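Long-range contacts in fuculose-1-phosphate aldolase (Glaciozyma antarctica, PDB 4XXF), which belongs to the class II aldolase and adducin family of AraD-like fold and binds a zinc ion through three histidines: residues Asp39-Thr47 / Trp58-Phe66; Gln113-Thr121 / Ala193-Glu201. One frame throughout, in Å; residues are numbered along the deposited sequence. Where two conformers were deposited one is given.

Interaction 1 of 2, residues Asp39-Thr47 / Trp58-Phe66; sequences DHTVAGHLT and WVNPFGLAF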
# COMPACT_ATOMS: atom_id res chain seq x y z
N ASP A 39 2.52 12.30 -5.61
CA ASP A 39 1.83 13.18 -6.55
C ASP A 39 0.32 12.94 -6.54
O ASP A 39 -0.16 11.89 -6.11
CB ASP A 39 2.41 13.05 -7.97
CG ASP A 39 2.56 11.61 -8.46
OD1 ASP A 39 2.83 11.47 -9.68
OD2 ASP A 39 2.45 10.62 -7.69
N HIS A 40 -0.41 13.95 -6.96
CA HIS A 40 -1.86 13.88 -7.10
C HIS A 40 -2.23 14.82 -8.24
O HIS A 40 -1.71 15.94 -8.30
CB HIS A 40 -2.58 14.26 -5.79
CG HIS A 40 -4.06 13.99 -5.78
ND1 HIS A 40 -4.60 12.75 -6.04
CD2 HIS A 40 -5.11 14.81 -5.53
CE1 HIS A 40 -5.92 12.82 -5.94
NE2 HIS A 40 -6.26 14.05 -5.64
N THR A 41 -3.08 14.34 -9.14
CA THR A 41 -3.49 15.07 -10.35
C THR A 41 -2.29 15.79 -10.99
O THR A 41 -1.25 15.17 -11.20
CB THR A 41 -4.67 16.05 -10.07
OG1 THR A 41 -4.23 17.14 -9.24
CG2 THR A 41 -5.83 15.31 -9.39
N VAL A 42 -2.43 17.08 -11.29
CA VAL A 42 -1.35 17.84 -11.94
C VAL A 42 -0.72 18.84 -11.00
O VAL A 42 0.05 19.72 -11.42
CB VAL A 42 -1.87 18.56 -13.20
CG1 VAL A 42 -2.30 17.55 -14.25
CG2 VAL A 42 -3.02 19.51 -12.85
N ALA A 43 -1.04 18.71 -9.71
CA ALA A 43 -0.49 19.57 -8.69
C ALA A 43 0.97 19.23 -8.49
O ALA A 43 1.43 18.12 -8.77
CB ALA A 43 -1.27 19.42 -7.39
N GLY A 44 1.72 20.19 -7.98
CA GLY A 44 3.09 19.89 -7.63
C GLY A 44 4.10 20.45 -8.58
O GLY A 44 3.96 20.45 -9.81
N HIS A 45 5.17 20.91 -7.97
CA HIS A 45 6.27 21.47 -8.72
C HIS A 45 7.55 21.24 -7.96
O HIS A 45 7.60 21.29 -6.73
CB HIS A 45 6.04 22.96 -9.00
CG HIS A 45 4.87 23.53 -8.27
ND1 HIS A 45 4.97 24.06 -7.00
CD2 HIS A 45 3.57 23.64 -8.62
CE1 HIS A 45 3.78 24.48 -6.61
NE2 HIS A 45 2.91 24.23 -7.57
N LEU A 46 8.59 20.95 -8.72
CA LEU A 46 9.93 20.86 -8.18
C LEU A 46 10.80 21.75 -9.05
O LEU A 46 10.77 21.66 -10.27
CB LEU A 46 10.46 19.42 -8.19
CG LEU A 46 9.93 18.44 -7.14
CD1 LEU A 46 8.51 17.95 -7.47
CD2 LEU A 46 10.88 17.26 -7.04
N THR A 47 11.55 22.65 -8.40
CA THR A 47 12.38 23.59 -9.14
C THR A 47 13.84 23.49 -8.72
O THR A 47 14.14 23.13 -7.57
CB THR A 47 11.92 25.05 -8.93
OG1 THR A 47 11.88 25.35 -7.53
CG2 THR A 47 10.53 25.29 -9.54
N TRP A 58 14.82 25.62 -13.63
CA TRP A 58 14.31 24.44 -14.31
C TRP A 58 13.15 23.87 -13.50
O TRP A 58 13.19 23.86 -12.27
CB TRP A 58 15.42 23.39 -14.49
CG TRP A 58 16.48 23.89 -15.41
CD1 TRP A 58 17.64 24.52 -15.06
CD2 TRP A 58 16.47 23.84 -16.85
NE1 TRP A 58 18.36 24.86 -16.19
CE2 TRP A 58 17.66 24.45 -17.30
CE3 TRP A 58 15.57 23.34 -17.79
CZ2 TRP A 58 17.97 24.58 -18.65
CZ3 TRP A 58 15.88 23.47 -19.15
CH2 TRP A 58 17.07 24.08 -19.56
N VAL A 59 12.10 23.43 -14.20
CA VAL A 59 10.89 22.98 -13.53
C VAL A 59 10.20 21.96 -14.41
O VAL A 59 10.40 21.91 -15.63
CB VAL A 59 9.95 24.19 -13.22
CG1 VAL A 59 9.48 24.85 -14.50
CG2 VAL A 59 8.75 23.79 -12.37
N ASN A 60 9.39 21.11 -13.79
CA ASN A 60 8.52 20.20 -14.54
C ASN A 60 7.45 20.96 -15.32
O ASN A 60 6.93 21.97 -14.84
CB ASN A 60 7.87 19.21 -13.58
CG ASN A 60 7.13 19.88 -12.44
OD1 ASN A 60 7.73 20.57 -11.61
ND2 ASN A 60 5.82 19.68 -12.39
N PRO A 61 7.15 20.50 -16.55
CA PRO A 61 6.13 21.17 -17.37
C PRO A 61 4.73 20.78 -16.92
O PRO A 61 4.50 19.63 -16.52
CB PRO A 61 6.44 20.66 -18.78
CG PRO A 61 7.00 19.29 -18.55
CD PRO A 61 7.81 19.41 -17.27
N PHE A 62 3.80 21.72 -16.98
CA PHE A 62 2.46 21.54 -16.44
C PHE A 62 1.72 20.38 -17.11
O PHE A 62 1.60 20.33 -18.32
CB PHE A 62 1.68 22.85 -16.62
CG PHE A 62 0.49 23.02 -15.70
CD1 PHE A 62 0.31 22.27 -14.55
CD2 PHE A 62 -0.47 23.98 -16.02
CE1 PHE A 62 -0.80 22.47 -13.73
CE2 PHE A 62 -1.57 24.19 -15.21
CZ PHE A 62 -1.74 23.43 -14.07
N GLY A 63 1.22 19.45 -16.30
CA GLY A 63 0.37 18.39 -16.80
C GLY A 63 1.05 17.07 -17.14
O GLY A 63 0.37 16.08 -17.41
N LEU A 64 2.38 17.04 -17.17
CA LEU A 64 3.08 15.80 -17.47
C LEU A 64 3.23 14.94 -16.20
O LEU A 64 3.66 15.42 -15.15
CB LEU A 64 4.47 16.08 -18.06
CG LEU A 64 5.30 14.85 -18.41
CD1 LEU A 64 4.63 14.00 -19.47
CD2 LEU A 64 6.66 15.29 -18.88
N ALA A 65 2.85 13.67 -16.29
CA ALA A 65 2.95 12.76 -15.16
C ALA A 65 4.37 12.71 -14.63
O ALA A 65 5.33 12.54 -15.39
CB ALA A 65 2.52 11.37 -15.56
N PHE A 66 4.52 12.82 -13.31
CA PHE A 66 5.83 12.70 -12.69
C PHE A 66 6.49 11.36 -13.06
O PHE A 66 7.71 11.29 -13.26
CB PHE A 66 5.74 12.81 -11.16
CG PHE A 66 5.52 14.21 -10.64
CD1 PHE A 66 5.14 15.26 -11.46
CD2 PHE A 66 5.71 14.46 -9.29
CE1 PHE A 66 4.94 16.54 -10.93
CE2 PHE A 66 5.52 15.72 -8.75
CZ PHE A 66 5.13 16.77 -9.57
O HOH W 1 2.26 13.36 -11.58
O HOH W 2 1.90 19.39 -13.49
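Asn60 reaches across to the backbone of Gly44-Leu46 with both ends of its side-chain amide, at the open end of the beta hairpin formed by strands 45-49 and 56-59 in the central sheet of the AraD-like fold. Its OD1 accepts the amide of Leu46 (N to OD1 3.0 Å, nearly straight at 168°), and its ND2 donates to Gly44 O at 3.3 Å, the acceptor lying close to the amide plane. With CG set between its own backbone N and carbonyl carbon (chi1 55°), Asn60 turns that amide toward residues 44-46, and the two bonds together fix its rotation. Two waters bridge the loops elsewhere. One water donates to Val42 O and accepts from Gly63 N, while a second donates to Asp39 OD1 and accepts the amide of Phe66. Thr47 OG1 finds its partners outside, in His102 and His106, and Trp58 NE1 bonds Asp50. Between the polar links lies the ring of Phe66, with Leu46 CD1 3.9 Å from CE2 and the Asp39 carboxylate sliding past, its plane 24° from that of the ring. Helix 15-36 adds Ile30 and Ala34 against this ring. Gly63 O and Ala65 N bond Gln246 of the second subunit. Val42 crosses Phe62 at about a right angle: CG2 lies 3.8 Å from CE1, and Val42 O sits at the ring edge.

Interaction 2 of 2, residues Gln113-Thr121 / Ala193-Glu201; sequences QAICHSHST and AVAWFIMLE. With ZN (zinc ion), chain B.
Strand 114-118 and helix 193-201 run in nearly the same direction, their axes 29° apart and 8.2 Å at closest approach. Ala114, Cys116 and Ser118 face the helix. Cys116 SG rests 3.8 Å from Ala193 CB, with Val194 CG2 slightly farther off. Phe197, its CG anti to the backbone N (chi1 -161°), extends its ring toward the strand: CD2 lies 4.1 Å from Cys116 CB, CZ approaches Ser118 CB, and Ser118 O sits at the ring edge in plane. Leu183 and Thr185 of strand 182-187 also touch this ring, and Phe33 meets it from helix 15-36. This is a helix packed on one side of the central sheet of an AraD-like domain, and from the same strand His117 points away from the helix toward the metal. The zinc ion is bound by NE2 of His117 and of His119, each at 2.1 Å, by three waters and by His181. At the far end Ser120 OG donates to Glu201 OE1 at 2.7 Å, coming from above the carboxylate plane, 66° out of it. Glu201 bends at chi2 to bring its carboxylate there, and the backbone amides of Gly123 and Tyr122, in the first turn of helix 121-127, donors that would probably stabilise the buried carboxylate's charge, bond OE1 and OE2.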
# COMPACT_ATOMS: atom_id res chain seq x y z
N GLN A 113 18.51 26.42 -3.45
CA GLN A 113 18.71 26.06 -4.83
C GLN A 113 17.55 25.22 -5.36
O GLN A 113 17.28 25.22 -6.55
CB GLN A 113 20.04 25.32 -4.98
CG GLN A 113 21.24 26.20 -4.60
CD GLN A 113 21.28 27.49 -5.40
OE1 GLN A 113 21.55 27.47 -6.60
NE2 GLN A 113 20.99 28.61 -4.75
N ALA A 114 16.84 24.54 -4.46
CA ALA A 114 15.78 23.63 -4.88
C ALA A 114 14.59 23.71 -3.94
O ALA A 114 14.76 23.88 -2.72
CB ALA A 114 16.29 22.20 -4.93
N ILE A 115 13.40 23.57 -4.51
CA ILE A 115 12.16 23.62 -3.74
C ILE A 115 11.25 22.51 -4.22
O ILE A 115 11.13 22.29 -5.42
CB ILE A 115 11.47 25.01 -3.88
CG1 ILE A 115 12.41 26.14 -3.45
CG2 ILE A 115 10.15 25.05 -3.11
CD1 ILE A 115 11.84 27.52 -3.68
N CYS A 116 10.62 21.81 -3.27
CA CYS A 116 9.69 20.71 -3.57
C CYS A 116 8.32 20.97 -3.00
O CYS A 116 8.18 21.29 -1.83
CB CYS A 116 10.18 19.38 -2.99
SG CYS A 116 11.79 18.82 -3.51
N HIS A 117 7.30 20.77 -3.83
CA HIS A 117 5.93 20.84 -3.37
C HIS A 117 5.08 19.83 -4.12
O HIS A 117 5.17 19.71 -5.34
CB HIS A 117 5.38 22.24 -3.57
CG HIS A 117 3.92 22.35 -3.29
ND1 HIS A 117 3.38 22.15 -2.03
CD2 HIS A 117 2.87 22.63 -4.10
CE1 HIS A 117 2.07 22.31 -2.08
NE2 HIS A 117 1.73 22.59 -3.33
N SER A 118 4.25 19.10 -3.39
CA SER A 118 3.34 18.14 -3.99
C SER A 118 2.22 17.91 -3.00
O SER A 118 2.42 18.08 -1.80
CB SER A 118 4.07 16.83 -4.30
OG SER A 118 3.31 15.98 -5.14
N HIS A 119 1.05 17.54 -3.50
CA HIS A 119 -0.11 17.34 -2.63
C HIS A 119 -0.17 15.89 -2.16
O HIS A 119 -1.08 15.14 -2.50
CB HIS A 119 -1.38 17.75 -3.36
CG HIS A 119 -1.44 19.21 -3.66
ND1 HIS A 119 -2.55 19.82 -4.19
CD2 HIS A 119 -0.51 20.19 -3.51
CE1 HIS A 119 -2.31 21.11 -4.36
NE2 HIS A 119 -1.08 21.36 -3.94
N SER A 120 0.82 15.52 -1.38
CA SER A 120 0.96 14.16 -0.87
C SER A 120 -0.08 13.88 0.20
O SER A 120 -0.50 14.79 0.93
CB SER A 120 2.38 13.95 -0.32
OG SER A 120 2.73 14.99 0.60
N THR A 121 -0.50 12.63 0.28
CA THR A 121 -1.65 12.21 1.06
C THR A 121 -1.57 12.57 2.53
O THR A 121 -2.49 13.18 3.07
CB THR A 121 -1.84 10.71 0.94
OG1 THR A 121 -2.03 10.36 -0.44
CG2 THR A 121 -3.07 10.26 1.71
N ALA A 193 16.44 18.92 -0.30
CA ALA A 193 15.02 19.26 -0.37
C ALA A 193 14.15 18.01 -0.46
O ALA A 193 13.09 17.93 0.16
CB ALA A 193 14.75 20.18 -1.55
N VAL A 194 14.61 17.03 -1.24
CA VAL A 194 13.91 15.77 -1.39
C VAL A 194 13.91 14.97 -0.09
O VAL A 194 12.86 14.45 0.31
CB VAL A 194 14.53 14.94 -2.53
CG1 VAL A 194 14.02 13.51 -2.52
CG2 VAL A 194 14.21 15.57 -3.87
N ALA A 195 15.05 14.89 0.60
CA ALA A 195 15.10 14.21 1.89
C ALA A 195 14.11 14.82 2.85
O ALA A 195 13.36 14.11 3.52
CB ALA A 195 16.50 14.25 2.50
N TRP A 196 14.08 16.15 2.92
CA TRP A 196 13.16 16.78 3.87
C TRP A 196 11.70 16.49 3.52
O TRP A 196 10.89 16.29 4.42
CB TRP A 196 13.40 18.29 3.95
CG TRP A 196 14.82 18.71 4.22
CD1 TRP A 196 15.44 19.81 3.66
CD2 TRP A 196 15.78 18.11 5.10
NE1 TRP A 196 16.72 19.91 4.14
CE2 TRP A 196 16.96 18.87 5.01
CE3 TRP A 196 15.77 16.99 5.95
CZ2 TRP A 196 18.10 18.58 5.75
CZ3 TRP A 196 16.91 16.70 6.68
CH2 TRP A 196 18.07 17.49 6.57
N PHE A 197 11.37 16.44 2.23
CA PHE A 197 9.99 16.13 1.85
C PHE A 197 9.63 14.70 2.23
O PHE A 197 8.57 14.45 2.81
CB PHE A 197 9.75 16.37 0.36
CG PHE A 197 8.30 16.50 0.01
CD1 PHE A 197 7.49 15.38 -0.10
CD2 PHE A 197 7.72 17.75 -0.16
CE1 PHE A 197 6.14 15.49 -0.38
CE2 PHE A 197 6.37 17.86 -0.46
CZ PHE A 197 5.59 16.73 -0.56
N ILE A 198 10.49 13.74 1.89
CA ILE A 198 10.26 12.34 2.24
C ILE A 198 10.09 12.18 3.76
O ILE A 198 9.18 11.49 4.24
CB ILE A 198 11.42 11.44 1.75
CG1 ILE A 198 11.39 11.34 0.23
CG2 ILE A 198 11.32 10.05 2.35
CD1 ILE A 198 12.70 10.79 -0.36
N MET A 199 10.97 12.82 4.52
CA MET A 199 10.93 12.68 5.97
C MET A 199 9.72 13.37 6.57
O MET A 199 9.15 12.87 7.55
CB MET A 199 12.22 13.21 6.59
CG MET A 199 13.44 12.38 6.19
SD MET A 199 14.98 13.00 6.89
CE MET A 199 14.83 12.43 8.59
N LEU A 200 9.31 14.50 6.01
CA LEU A 200 8.17 15.23 6.56
C LEU A 200 6.87 14.50 6.23
O LEU A 200 6.00 14.37 7.10
CB LEU A 200 8.13 16.67 6.02
CG LEU A 200 7.07 17.60 6.61
CD1 LEU A 200 7.19 17.67 8.12
CD2 LEU A 200 7.25 18.97 6.00
N GLU A 201 6.73 13.99 5.01
CA GLU A 201 5.57 13.19 4.65
C GLU A 201 5.45 11.97 5.56
O GLU A 201 4.37 11.65 6.06
CB GLU A 201 5.63 12.77 3.18
CG GLU A 201 4.52 11.79 2.71
CD GLU A 201 3.13 12.39 2.63
OE1 GLU A 201 2.96 13.61 2.86
OE2 GLU A 201 2.21 11.61 2.30
ZN ZN B . -0.13 23.23 -4.05
O HOH W 3 -1.66 24.21 -4.95
O HOH W 4 0.35 22.77 -6.12
O HOH W 5 0.81 25.17 -4.45

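How the interactions relate
From the N terminus the chain passes helix 15-36 and enters interaction 1, a short loop closed between 39-47 and 58-66 with ten residues between them. Strand 75-78 and helix 96-108 follow before interaction 2 opens at 113-121; its loop closes only at 193-201, after strands 147-150, 175-178 and 182-187. The loops are in series, neither nested nor crossed. In space they meet because strands 45-49 and 114-118 are antiparallel neighbours: the amides of His45 and Thr47 probably bond the carbonyls of His117 and Ile115, and Ala43 packs on His119. Interaction 1 thus joins the hairpin with its flanking loops, and interaction 2 ties the sheet's middle to helix 190-213.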